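Local coordinates for epimerase domain-containing protein (Bacillus cereus HuA2-4, PDB 6ZLK) that interconverts UDP-glucuronic acid and UDP-galacturonic acid by epimerising the sugar at C4, with bound NAD as the redox cofactor, at residues D200-I205 and S264-F269; I75-H80 and K120-S125; T212-Y217 and T280-S285. All blocks are in the same frame, centred on the assembly; numbering follows the deposited sequence.

Interaction 1: residues D200-I205 and S264-F269; sequences DKPLTI and SATKNF. With UGB ((2S,3R,4S,5R,6R)-6-[[[(2R,3S,4R,5R)-5-(2,4-dioxopyrimidin-1-yl)-3,4-dihydroxy-oxolan-2-yl]methoxy-hydroxy-phosphoryl]oxy-hydroxy-phosphoryl]oxy-3,4,5-trihydroxy-oxane-2-carboxylic acid), chain G.
The two-stranded parallel sheet at the substrate-binding end of this epimerase is built by Leu-203 to Ile-205 running beside Lys-267 to Phe-269. Three backbone bonds zip the strands together. Leu-203 N gives a nearly straight bond (174°) to Thr-266 O at 2.7 Å, Asn-268 N reaches back to Leu-203 O, and Ile-205 N closes on Asn-268 O. A water bridges the two segments just before the strands begin, donating to Lys-201 O and accepting from Thr-266 N.

On the face carrying Leu-203 and Ile-205, the packing is apolar. Both methyls of Leu-203 close on Ala-265 CB, with CD1 at 3.8 Å. Ile-205 lies alongside Phe-269, pointing the same way; its CD1 sits 3.7 Å from Phe-269 CE1 and, on another side, meets the aliphatic stem of Lys-267 at CG, CD and CB. Helix 250-261 packs on this face through Ile-254, which touches both Leu-203 and Ile-205.

The other face looks different. Asn-268 CB rests against Pro-202 CB at 3.8 Å. Thr-204 turns to the nucleotide: its OG1 lies 3.0 Å from uracil O4 of the UDP-sugar and also pairs with Arg-192, while Thr-204 O approaches uracil N3 at 2.8 Å. Ile-205 CA flanks uracil O2. A strand edge reading the uracil in this way belongs to the nucleotide-binding C-terminal region of extended short-chain dehydrogenase/reductase epimerases.

Interaction 2: residues I75-H80 and K120-S125; sequences IDVVYH and KFIHIS. With NAD (nicotinamide-adenine-dinucleotide), chain E.
Val-78 and His-80 on one strand, Lys-120, Ile-122 and Ile-124 on the next, exchange four backbone bonds in the parallel ladder of a beta-alpha-beta unit of the Rossmann fold. Ile-122 is gripped at both ends: its N donates to Val-78 O at 2.7 Å, and its O accepts from His-80 N at 173°. Val-78 N to Lys-120 O and Ile-124 N to His-80 O complete the set.

Above one face, Ile-122 lies alongside Tyr-79. Its CD1 comes obliquely to the phenol ring, 3.5 Å from Tyr-79 CE1, while its CG2 reaches Tyr-79 CD1; the same CD1 also meets Val-77 CG1. The Tyr-79 hydroxyl is tied to Thr-225 O, and helix 218-230 covers this face through Leu-229 and Ala-228.

On the reverse face, Phe-121 CD2 meets Val-78 CB obliquely at 3.9 Å, and its CZ lies by His-80 CB. His-80 and His-123 run side by side and meet rim to rim, neither ring over the other, with the His-80 and His-123 ring planes at 57°. With CG anti to the backbone N in both His-80 (chi1 175°) and His-123, the rings extend from the sheet in step, bringing His-80 CD2 to 3.3 Å from His-123 ND1. Second-shell hydroxyls fix the His-80 ring at both nitrogens: Thr-6 at ND1, and Thr-106 of the crossover helix 96-113 at NE2.

Farther along, the strand end reaches the cofactor. Ser-125 O lies 3.2 Å from nicotinamide C6N, and Ile-124 CG2 lies 3.3 Å from O4D of the nicotinamide ribose. A water within bonding distance of His-80 O and Ile-124 O also reaches O3D of the same ribose and sits over the centre of the His-80 imidazole, 3.8 Å above its plane.

Interaction 3: residues T212-Y217 and T280-S285; sequences TRDFTY and TWADIS. With UGB ((2S,3R,4S,5R,6R)-6-[[[(2R,3S,4R,5R)-5-(2,4-dioxopyrimidin-1-yl)-3,4-dihydroxy-oxolan-2-yl]methoxy-hydroxy-phosphoryl]oxy-hydroxy-phosphoryl]oxy-3,4,5-trihydroxy-oxane-2-carboxylic acid), chain G.
Backbone and side-chain hydrogen bonds join the strand region at Thr-212 to Asp-214 with the loop at Thr-280 to Ala-282, beside the diphosphate of the UDP-sugar. Thr-212 O takes two donors from opposite faces of its carbonyl plane, Thr-280 N at 3.1 Å and Arg-213 NH1 at 2.9 Å. Thr-280 OG1, held between its own backbone N and carbonyl carbon (chi1 74°), accepts a fairly straight bond from Asp-214 N. In return, Asp-214 OD2 uses its anti lone pair for Ala-282 N at 2.8 Å; Gly-244 N engages the other oxygen, OD1, so the carboxylate spans two backbone segments.

Van der Waals contacts surround the arginine. Thr-280 OG1 lies 3.3 Å from Arg-213 CD, and Thr-280 CG2 covers one guanidinium face. Ribose O3D sits over the opposite face, offset toward the rim, and Arg-213 CB rests over the centre of the Phe-215 ring.

The ligand is held by a hydrogen bond: Arg-213 NE donates to O2B of the beta-phosphate at 2.6 Å and 170°, with that oxygen in the guanidinium plane. NH1 bonds to Pro-277 O as well as Thr-212 O. Held at NE by the phosphate and at NH1 by two carbonyls, the guanidinium is probably fixed in rotation, with its edge to the beta-phosphate, and would be expected to offset part of the diphosphate's negative charge.

The three contacts follow the ligands across the subunit. Interaction 2 belongs to the central sheet and meets the nicotinamide riboside of NAD; interaction 3 reaches the same sheet, its centre 22 Å away, and holds the beta-phosphate of the UDP-sugar. Interaction 1 lies at the surface, its centre 25 Å from that of interaction 3, and receives the uracil. Strands 203-206 and 212-217 follow each other in the chain, so one short run of sequence serves both ends of UDP. Interactions 1 and 2, on opposite sides of the chain's centre, come no closer than about 23 Å between nearest atoms; substrate and cofactor occupy the span between them.

Interaction 1: residues D200-I205 and S264-F269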
# COMPACT_ATOMS: atom_id res chain seq x y z
N ASP A 200 -28.17 26.78 -12.77
CA ASP A 200 -27.76 27.73 -13.84
C ASP A 200 -26.39 28.29 -13.48
O ASP A 200 -26.17 29.46 -13.71
CB ASP A 200 -28.83 28.82 -13.99
CG ASP A 200 -30.22 28.23 -14.08
OD1 ASP A 200 -30.39 27.31 -14.93
OD2 ASP A 200 -31.13 28.67 -13.30
N LYS A 201 -25.52 27.47 -12.88
CA LYS A 201 -24.13 27.84 -12.56
C LYS A 201 -23.22 27.20 -13.60
O LYS A 201 -23.59 26.21 -14.22
CB LYS A 201 -23.74 27.40 -11.16
CG LYS A 201 -24.45 28.17 -10.05
CD LYS A 201 -24.09 27.64 -8.69
CE LYS A 201 -22.59 27.47 -8.51
NZ LYS A 201 -22.23 27.26 -7.09
N PRO A 202 -22.03 27.78 -13.86
CA PRO A 202 -21.09 27.17 -14.78
C PRO A 202 -20.78 25.75 -14.30
O PRO A 202 -20.62 25.55 -13.12
CB PRO A 202 -19.86 28.08 -14.69
CG PRO A 202 -20.48 29.44 -14.37
CD PRO A 202 -21.53 29.07 -13.34
N LEU A 203 -20.63 24.85 -15.27
CA LEU A 203 -20.25 23.45 -14.98
C LEU A 203 -18.73 23.42 -14.80
O LEU A 203 -17.99 23.86 -15.71
CB LEU A 203 -20.72 22.54 -16.10
CG LEU A 203 -22.09 21.91 -15.88
CD1 LEU A 203 -23.16 22.94 -15.68
CD2 LEU A 203 -22.46 20.96 -17.03
N THR A 204 -18.26 22.87 -13.69
CA THR A 204 -16.82 22.80 -13.39
C THR A 204 -16.27 21.57 -14.09
O THR A 204 -16.58 20.47 -13.63
CB THR A 204 -16.53 22.77 -11.89
OG1 THR A 204 -17.22 21.69 -11.27
CG2 THR A 204 -16.88 24.08 -11.19
N ILE A 205 -15.42 21.75 -15.09
CA ILE A 205 -14.84 20.61 -15.84
C ILE A 205 -13.35 20.62 -15.54
O ILE A 205 -12.73 21.63 -15.80
CB ILE A 205 -15.13 20.76 -17.33
CG1 ILE A 205 -16.64 20.78 -17.58
CG2 ILE A 205 -14.41 19.66 -18.13
CD1 ILE A 205 -17.04 21.13 -19.01
N SER A 264 -29.09 24.71 -21.41
CA SER A 264 -27.86 24.97 -22.20
C SER A 264 -26.80 25.38 -21.19
O SER A 264 -26.88 26.51 -20.73
CB SER A 264 -28.10 26.04 -23.26
N ALA A 265 -25.88 24.49 -20.82
CA ALA A 265 -24.93 24.70 -19.70
C ALA A 265 -23.75 25.58 -20.14
O ALA A 265 -23.25 25.43 -21.23
CB ALA A 265 -24.43 23.37 -19.20
N THR A 266 -23.30 26.45 -19.26
CA THR A 266 -22.02 27.19 -19.39
C THR A 266 -20.92 26.29 -18.85
O THR A 266 -21.11 25.76 -17.78
CB THR A 266 -22.07 28.48 -18.59
OG1 THR A 266 -23.14 29.20 -19.21
CG2 THR A 266 -20.81 29.31 -18.63
N LYS A 267 -19.80 26.19 -19.56
CA LYS A 267 -18.66 25.35 -19.11
C LYS A 267 -17.60 26.23 -18.48
O LYS A 267 -17.20 27.26 -19.06
CB LYS A 267 -18.11 24.58 -20.29
CG LYS A 267 -19.08 23.56 -20.85
CD LYS A 267 -18.56 22.78 -22.00
CE LYS A 267 -19.58 21.81 -22.54
NZ LYS A 267 -20.65 22.51 -23.30
N ASN A 268 -17.12 25.80 -17.33
CA ASN A 268 -15.94 26.40 -16.68
C ASN A 268 -14.83 25.36 -16.71
O ASN A 268 -14.87 24.45 -15.89
CB ASN A 268 -16.30 26.85 -15.27
CG ASN A 268 -15.15 27.50 -14.53
OD1 ASN A 268 -14.13 27.85 -15.14
ND2 ASN A 268 -15.29 27.62 -13.22
N PHE A 269 -13.90 25.47 -17.65
CA PHE A 269 -12.78 24.53 -17.76
C PHE A 269 -11.68 24.92 -16.79
O PHE A 269 -11.08 26.02 -16.91
CB PHE A 269 -12.28 24.52 -19.19
CG PHE A 269 -13.25 23.93 -20.18
CD1 PHE A 269 -13.39 22.58 -20.31
CD2 PHE A 269 -13.99 24.75 -21.02
CE1 PHE A 269 -14.22 22.02 -21.27
CE2 PHE A 269 -14.85 24.20 -21.95
CZ PHE A 269 -14.95 22.84 -22.09
N1 UGB G . -14.75 15.89 -12.77
C2 UGB G . -15.05 17.06 -13.44
O2 UGB G . -14.75 17.26 -14.61
N3 UGB G . -15.73 17.98 -12.70
C4 UGB G . -16.11 17.87 -11.38
O4 UGB G . -16.71 18.80 -10.84
C5 UGB G . -15.75 16.63 -10.74
C6 UGB G . -15.09 15.71 -11.45
PA UGB G . -15.82 11.28 -10.41
PB UGB G . -13.60 9.38 -10.36
O'P UGB G . -13.91 8.51 -5.22
O'Q UGB G . -14.67 6.57 -4.95
C1' UGB G . -12.41 7.52 -8.98
O1A UGB G . -17.16 11.05 -11.00
O1B UGB G . -12.84 10.29 -9.44
C1D UGB G . -14.07 14.83 -13.52
C2' UGB G . -12.27 6.07 -9.40
O2' UGB G . -12.24 5.99 -10.82
O2A UGB G . -15.67 12.02 -9.13
O2B UGB G . -13.20 9.25 -11.78
C2D UGB G . -12.96 14.19 -12.70
O2D UGB G . -11.81 15.01 -12.80
C3' UGB G . -13.44 5.30 -8.83
O3' UGB G . -13.31 3.91 -9.18
O3A UGB G . -15.13 9.85 -10.25
O3B UGB G . -13.59 7.95 -9.66
C3D UGB G . -12.86 12.82 -13.37
O3D UGB G . -12.02 12.88 -14.51
C4' UGB G . -13.53 5.55 -7.32
O4' UGB G . -12.32 5.18 -6.66
C4D UGB G . -14.31 12.52 -13.78
O4D UGB G . -14.99 13.80 -13.79
C5' UGB G . -13.76 7.05 -7.10
O5' UGB G . -12.57 7.68 -7.57
C5D UGB G . -15.06 11.56 -12.90
O5D UGB G . -14.89 11.97 -11.53
C6' UGB G . -14.12 7.40 -5.65
O HOH W 1 -24.74 26.08 -16.60

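Interaction 2: residues I75-H80 and K120-S125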
# COMPACT_ATOMS: atom_id res chain seq x y z
N ILE A 75 -21.33 -13.28 12.60
CA ILE A 75 -21.33 -12.82 11.19
C ILE A 75 -20.90 -13.94 10.25
O ILE A 75 -19.88 -14.62 10.55
CB ILE A 75 -20.41 -11.60 11.04
CG1 ILE A 75 -20.90 -10.47 11.92
CG2 ILE A 75 -20.27 -11.24 9.58
CD1 ILE A 75 -22.27 -9.97 11.56
N ASP A 76 -21.65 -14.16 9.19
CA ASP A 76 -21.32 -15.12 8.11
C ASP A 76 -20.51 -14.47 6.99
O ASP A 76 -19.74 -15.13 6.34
CB ASP A 76 -22.61 -15.72 7.54
CG ASP A 76 -23.36 -16.48 8.61
OD1 ASP A 76 -22.76 -17.39 9.18
OD2 ASP A 76 -24.48 -16.10 8.94
N VAL A 77 -20.81 -13.24 6.63
CA VAL A 77 -20.29 -12.54 5.45
C VAL A 77 -19.98 -11.11 5.87
O VAL A 77 -20.82 -10.46 6.55
CB VAL A 77 -21.28 -12.55 4.27
CG1 VAL A 77 -20.79 -11.71 3.12
CG2 VAL A 77 -21.55 -13.99 3.83
N VAL A 78 -18.83 -10.64 5.48
CA VAL A 78 -18.46 -9.20 5.61
C VAL A 78 -18.40 -8.57 4.25
O VAL A 78 -17.80 -9.14 3.35
CB VAL A 78 -17.12 -8.99 6.32
CG1 VAL A 78 -16.79 -7.49 6.35
CG2 VAL A 78 -17.15 -9.61 7.71
N TYR A 79 -19.16 -7.50 4.06
CA TYR A 79 -18.97 -6.56 2.95
C TYR A 79 -18.22 -5.36 3.49
O TYR A 79 -18.77 -4.59 4.30
CB TYR A 79 -20.29 -6.11 2.35
CG TYR A 79 -20.91 -7.07 1.39
CD1 TYR A 79 -20.44 -7.19 0.08
CD2 TYR A 79 -22.06 -7.76 1.72
CE1 TYR A 79 -21.09 -8.02 -0.81
CE2 TYR A 79 -22.72 -8.57 0.84
CZ TYR A 79 -22.24 -8.71 -0.45
OH TYR A 79 -22.94 -9.48 -1.33
N HIS A 80 -16.98 -5.20 3.06
CA HIS A 80 -16.12 -4.14 3.62
C HIS A 80 -16.08 -2.96 2.65
O HIS A 80 -15.30 -2.93 1.68
CB HIS A 80 -14.76 -4.71 4.01
CG HIS A 80 -13.88 -3.63 4.45
ND1 HIS A 80 -14.33 -2.59 5.25
CD2 HIS A 80 -12.54 -3.47 4.29
CE1 HIS A 80 -13.30 -1.79 5.49
NE2 HIS A 80 -12.16 -2.33 4.93
N LYS A 120 -17.39 -15.55 3.58
CA LYS A 120 -16.76 -14.66 2.59
C LYS A 120 -16.46 -13.35 3.27
O LYS A 120 -17.29 -12.89 4.11
CB LYS A 120 -17.61 -14.33 1.36
CG LYS A 120 -17.78 -15.48 0.40
CD LYS A 120 -18.66 -15.19 -0.77
CE LYS A 120 -18.53 -16.28 -1.80
NZ LYS A 120 -19.76 -16.38 -2.61
N PHE A 121 -15.31 -12.80 2.92
CA PHE A 121 -14.90 -11.44 3.28
C PHE A 121 -14.79 -10.68 1.98
O PHE A 121 -13.83 -10.90 1.22
CB PHE A 121 -13.59 -11.42 4.06
CG PHE A 121 -13.19 -10.05 4.51
CD1 PHE A 121 -12.58 -9.14 3.68
CD2 PHE A 121 -13.34 -9.71 5.84
CE1 PHE A 121 -12.20 -7.88 4.14
CE2 PHE A 121 -12.91 -8.49 6.32
CZ PHE A 121 -12.39 -7.55 5.47
N ILE A 122 -15.83 -9.91 1.65
CA ILE A 122 -15.98 -9.27 0.34
C ILE A 122 -15.48 -7.84 0.47
O ILE A 122 -16.17 -7.02 1.06
CB ILE A 122 -17.39 -9.38 -0.22
CG1 ILE A 122 -17.88 -10.82 -0.25
CG2 ILE A 122 -17.47 -8.75 -1.59
CD1 ILE A 122 -19.33 -11.01 -0.60
N HIS A 123 -14.29 -7.61 -0.03
CA HIS A 123 -13.55 -6.34 0.10
C HIS A 123 -13.79 -5.48 -1.11
O HIS A 123 -13.48 -5.91 -2.24
CB HIS A 123 -12.07 -6.64 0.33
CG HIS A 123 -11.25 -5.41 0.42
ND1 HIS A 123 -11.03 -4.80 1.63
CD2 HIS A 123 -10.61 -4.68 -0.51
CE1 HIS A 123 -10.30 -3.71 1.42
NE2 HIS A 123 -10.02 -3.61 0.10
N ILE A 124 -14.29 -4.28 -0.94
CA ILE A 124 -14.58 -3.39 -2.07
C ILE A 124 -13.38 -2.47 -2.32
O ILE A 124 -12.91 -1.80 -1.40
CB ILE A 124 -15.87 -2.61 -1.82
CG1 ILE A 124 -17.09 -3.46 -2.25
CG2 ILE A 124 -15.81 -1.32 -2.60
CD1 ILE A 124 -17.13 -4.81 -1.74
N SER A 125 -12.83 -2.59 -3.51
CA SER A 125 -11.72 -1.75 -3.98
C SER A 125 -12.15 -0.91 -5.17
O SER A 125 -13.38 -0.75 -5.46
CB SER A 125 -10.53 -2.64 -4.24
OG SER A 125 -9.39 -1.85 -4.53
PA NAD E . -18.97 6.88 1.08
O1A NAD E . -18.00 7.87 1.59
O2A NAD E . -20.34 7.33 0.65
O5B NAD E . -19.13 5.62 2.01
C5B NAD E . -18.08 5.09 2.85
C4B NAD E . -18.54 5.10 4.29
O4B NAD E . -17.47 4.57 5.10
C3B NAD E . -18.88 6.48 4.84
O3B NAD E . -20.26 6.67 5.09
C2B NAD E . -17.95 6.60 6.06
O2B NAD E . -18.52 7.25 7.19
C1B NAD E . -17.64 5.14 6.38
N9A NAD E . -16.38 4.93 7.08
C8A NAD E . -15.13 5.36 6.70
N7A NAD E . -14.19 5.02 7.55
C5A NAD E . -14.89 4.40 8.58
C6A NAD E . -14.49 3.85 9.81
N6A NAD E . -13.23 3.90 10.29
N1A NAD E . -15.44 3.27 10.58
C2A NAD E . -16.72 3.25 10.14
N3A NAD E . -17.22 3.79 9.02
C4A NAD E . -16.26 4.32 8.28
O3 NAD E . -18.22 6.25 -0.20
PN NAD E . -18.83 5.31 -1.39
O1N NAD E . -18.82 6.11 -2.61
O2N NAD E . -20.03 4.66 -0.89
O5D NAD E . -17.69 4.22 -1.48
C5D NAD E . -17.88 3.01 -0.84
C4D NAD E . -16.70 2.14 -1.17
O4D NAD E . -16.63 1.91 -2.59
C3D NAD E . -15.34 2.71 -0.75
O3D NAD E . -14.51 1.64 -0.25
C2D NAD E . -14.72 3.20 -2.06
O2D NAD E . -13.30 3.28 -1.98
C1D NAD E . -15.34 2.18 -3.01
N1N NAD E . -15.51 2.67 -4.37
C2N NAD E . -16.43 3.63 -4.66
C3N NAD E . -16.56 4.07 -5.93
C7N NAD E . -17.50 5.17 -6.28
O7N NAD E . -17.55 5.48 -7.45
N7N NAD E . -18.27 5.71 -5.32
C4N NAD E . -15.83 3.46 -6.96
C5N NAD E . -14.79 2.59 -6.62
C6N NAD E . -14.68 2.17 -5.33
O HOH W 2 -13.46 -0.90 1.55

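Interaction 3: residues T212-Y217 and T280-S285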
# COMPACT_ATOMS: atom_id res chain seq x y z
N THR A 212 -12.44 9.90 -19.99
CA THR A 212 -13.56 8.92 -20.06
C THR A 212 -13.49 8.06 -18.82
O THR A 212 -12.42 7.85 -18.21
CB THR A 212 -13.54 8.07 -21.33
OG1 THR A 212 -12.34 7.28 -21.36
CG2 THR A 212 -13.60 8.91 -22.57
N ARG A 213 -14.64 7.56 -18.47
CA ARG A 213 -14.76 6.60 -17.38
C ARG A 213 -15.74 5.50 -17.79
O ARG A 213 -16.67 5.72 -18.59
CB ARG A 213 -15.33 7.21 -16.10
CG ARG A 213 -14.48 8.29 -15.45
CD ARG A 213 -13.20 7.70 -14.90
NE ARG A 213 -12.34 8.69 -14.22
CZ ARG A 213 -11.28 9.30 -14.76
NH1 ARG A 213 -10.96 9.11 -16.03
NH2 ARG A 213 -10.49 10.06 -14.00
N ASP A 214 -15.50 4.36 -17.19
CA ASP A 214 -16.43 3.21 -17.24
C ASP A 214 -17.46 3.39 -16.14
O ASP A 214 -17.43 2.68 -15.13
CB ASP A 214 -15.64 1.94 -17.01
CG ASP A 214 -16.45 0.74 -17.43
OD1 ASP A 214 -17.70 0.90 -17.57
OD2 ASP A 214 -15.80 -0.29 -17.73
N PHE A 215 -18.38 4.28 -16.36
CA PHE A 215 -19.36 4.65 -15.33
C PHE A 215 -20.28 3.47 -15.07
O PHE A 215 -20.80 2.85 -16.01
CB PHE A 215 -20.18 5.79 -15.86
CG PHE A 215 -19.42 7.08 -15.99
CD1 PHE A 215 -18.93 7.74 -14.88
CD2 PHE A 215 -19.16 7.60 -17.25
CE1 PHE A 215 -18.24 8.94 -15.00
CE2 PHE A 215 -18.47 8.81 -17.38
CZ PHE A 215 -18.02 9.47 -16.26
N THR A 216 -20.44 3.14 -13.81
CA THR A 216 -21.22 1.97 -13.36
C THR A 216 -22.47 2.49 -12.65
O THR A 216 -22.38 3.04 -11.57
CB THR A 216 -20.43 1.00 -12.49
OG1 THR A 216 -19.17 0.70 -13.14
CG2 THR A 216 -21.24 -0.24 -12.21
N TYR A 217 -23.63 2.20 -13.20
CA TYR A 217 -24.88 2.61 -12.54
C TYR A 217 -25.01 1.82 -11.24
O TYR A 217 -24.70 0.61 -11.14
CB TYR A 217 -26.12 2.36 -13.41
CG TYR A 217 -27.35 2.91 -12.75
CD1 TYR A 217 -27.48 4.30 -12.62
CD2 TYR A 217 -28.40 2.11 -12.35
CE1 TYR A 217 -28.57 4.85 -11.97
CE2 TYR A 217 -29.50 2.65 -11.72
CZ TYR A 217 -29.61 4.02 -11.60
OH TYR A 217 -30.68 4.56 -10.93
N THR A 280 -10.63 5.31 -17.81
CA THR A 280 -10.85 4.01 -17.15
C THR A 280 -11.76 3.22 -18.08
O THR A 280 -12.69 3.76 -18.67
CB THR A 280 -11.36 4.12 -15.71
OG1 THR A 280 -12.74 4.50 -15.70
CG2 THR A 280 -10.54 5.03 -14.84
N TRP A 281 -11.49 1.93 -18.16
CA TRP A 281 -12.24 1.01 -19.04
C TRP A 281 -12.04 -0.39 -18.47
O TRP A 281 -10.89 -0.80 -18.44
CB TRP A 281 -11.73 1.18 -20.47
CG TRP A 281 -12.46 0.36 -21.49
CD1 TRP A 281 -13.58 -0.39 -21.33
CD2 TRP A 281 -12.04 0.19 -22.85
NE1 TRP A 281 -13.89 -1.03 -22.51
CE2 TRP A 281 -12.97 -0.69 -23.45
CE3 TRP A 281 -10.97 0.68 -23.60
CZ2 TRP A 281 -12.85 -1.06 -24.80
CZ3 TRP A 281 -10.85 0.30 -24.92
CH2 TRP A 281 -11.77 -0.57 -25.50
N ALA A 282 -13.06 -0.98 -17.87
CA ALA A 282 -12.94 -2.32 -17.25
C ALA A 282 -13.11 -3.39 -18.33
O ALA A 282 -14.02 -3.33 -19.14
CB ALA A 282 -13.97 -2.50 -16.18
N ASP A 283 -12.29 -4.44 -18.24
CA ASP A 283 -12.65 -5.74 -18.80
C ASP A 283 -13.48 -6.42 -17.70
O ASP A 283 -12.91 -6.74 -16.60
CB ASP A 283 -11.38 -6.55 -19.07
CG ASP A 283 -11.64 -7.87 -19.75
OD1 ASP A 283 -12.77 -8.37 -19.67
OD2 ASP A 283 -10.67 -8.39 -20.38
N ILE A 284 -14.76 -6.62 -17.95
CA ILE A 284 -15.67 -7.25 -16.97
C ILE A 284 -15.93 -8.70 -17.37
O ILE A 284 -16.88 -9.26 -16.91
CB ILE A 284 -16.95 -6.41 -16.83
CG1 ILE A 284 -17.65 -6.18 -18.18
CG2 ILE A 284 -16.63 -5.11 -16.11
CD1 ILE A 284 -19.03 -5.56 -18.07
N SER A 285 -15.10 -9.30 -18.25
CA SER A 285 -15.24 -10.73 -18.61
C SER A 285 -15.18 -11.69 -17.42
O SER A 285 -15.99 -12.64 -17.37
CB SER A 285 -14.16 -11.08 -19.63
OG SER A 285 -14.18 -10.12 -20.66
N1 UGB G . -14.75 15.89 -12.77
C2 UGB G . -15.05 17.06 -13.44
O2 UGB G . -14.75 17.26 -14.61
N3 UGB G . -15.73 17.98 -12.70
C4 UGB G . -16.11 17.87 -11.38
O4 UGB G . -16.71 18.80 -10.84
C5 UGB G . -15.75 16.63 -10.74
C6 UGB G . -15.09 15.71 -11.45
PA UGB G . -15.82 11.28 -10.41
PB UGB G . -13.60 9.38 -10.36
O'P UGB G . -13.91 8.51 -5.22
O'Q UGB G . -14.67 6.57 -4.95
C1' UGB G . -12.41 7.52 -8.98
O1A UGB G . -17.16 11.05 -11.00
O1B UGB G . -12.84 10.29 -9.44
C1D UGB G . -14.07 14.83 -13.52
C2' UGB G . -12.27 6.07 -9.40
O2' UGB G . -12.24 5.99 -10.82
O2A UGB G . -15.67 12.02 -9.13
O2B UGB G . -13.20 9.25 -11.78
C2D UGB G . -12.96 14.19 -12.70
O2D UGB G . -11.81 15.01 -12.80
C3' UGB G . -13.44 5.30 -8.83
O3' UGB G . -13.31 3.91 -9.18
O3A UGB G . -15.13 9.85 -10.25
O3B UGB G . -13.59 7.95 -9.66
C3D UGB G . -12.86 12.82 -13.37
O3D UGB G . -12.02 12.88 -14.51
C4' UGB G . -13.53 5.55 -7.32
O4' UGB G . -12.32 5.18 -6.66
C4D UGB G . -14.31 12.52 -13.78
O4D UGB G . -14.99 13.80 -13.79
C5' UGB G . -13.76 7.05 -7.10
O5' UGB G . -12.57 7.68 -7.57
C5D UGB G . -15.06 11.56 -12.90
O5D UGB G . -14.89 11.97 -11.53
C6' UGB G . -14.12 7.40 -5.65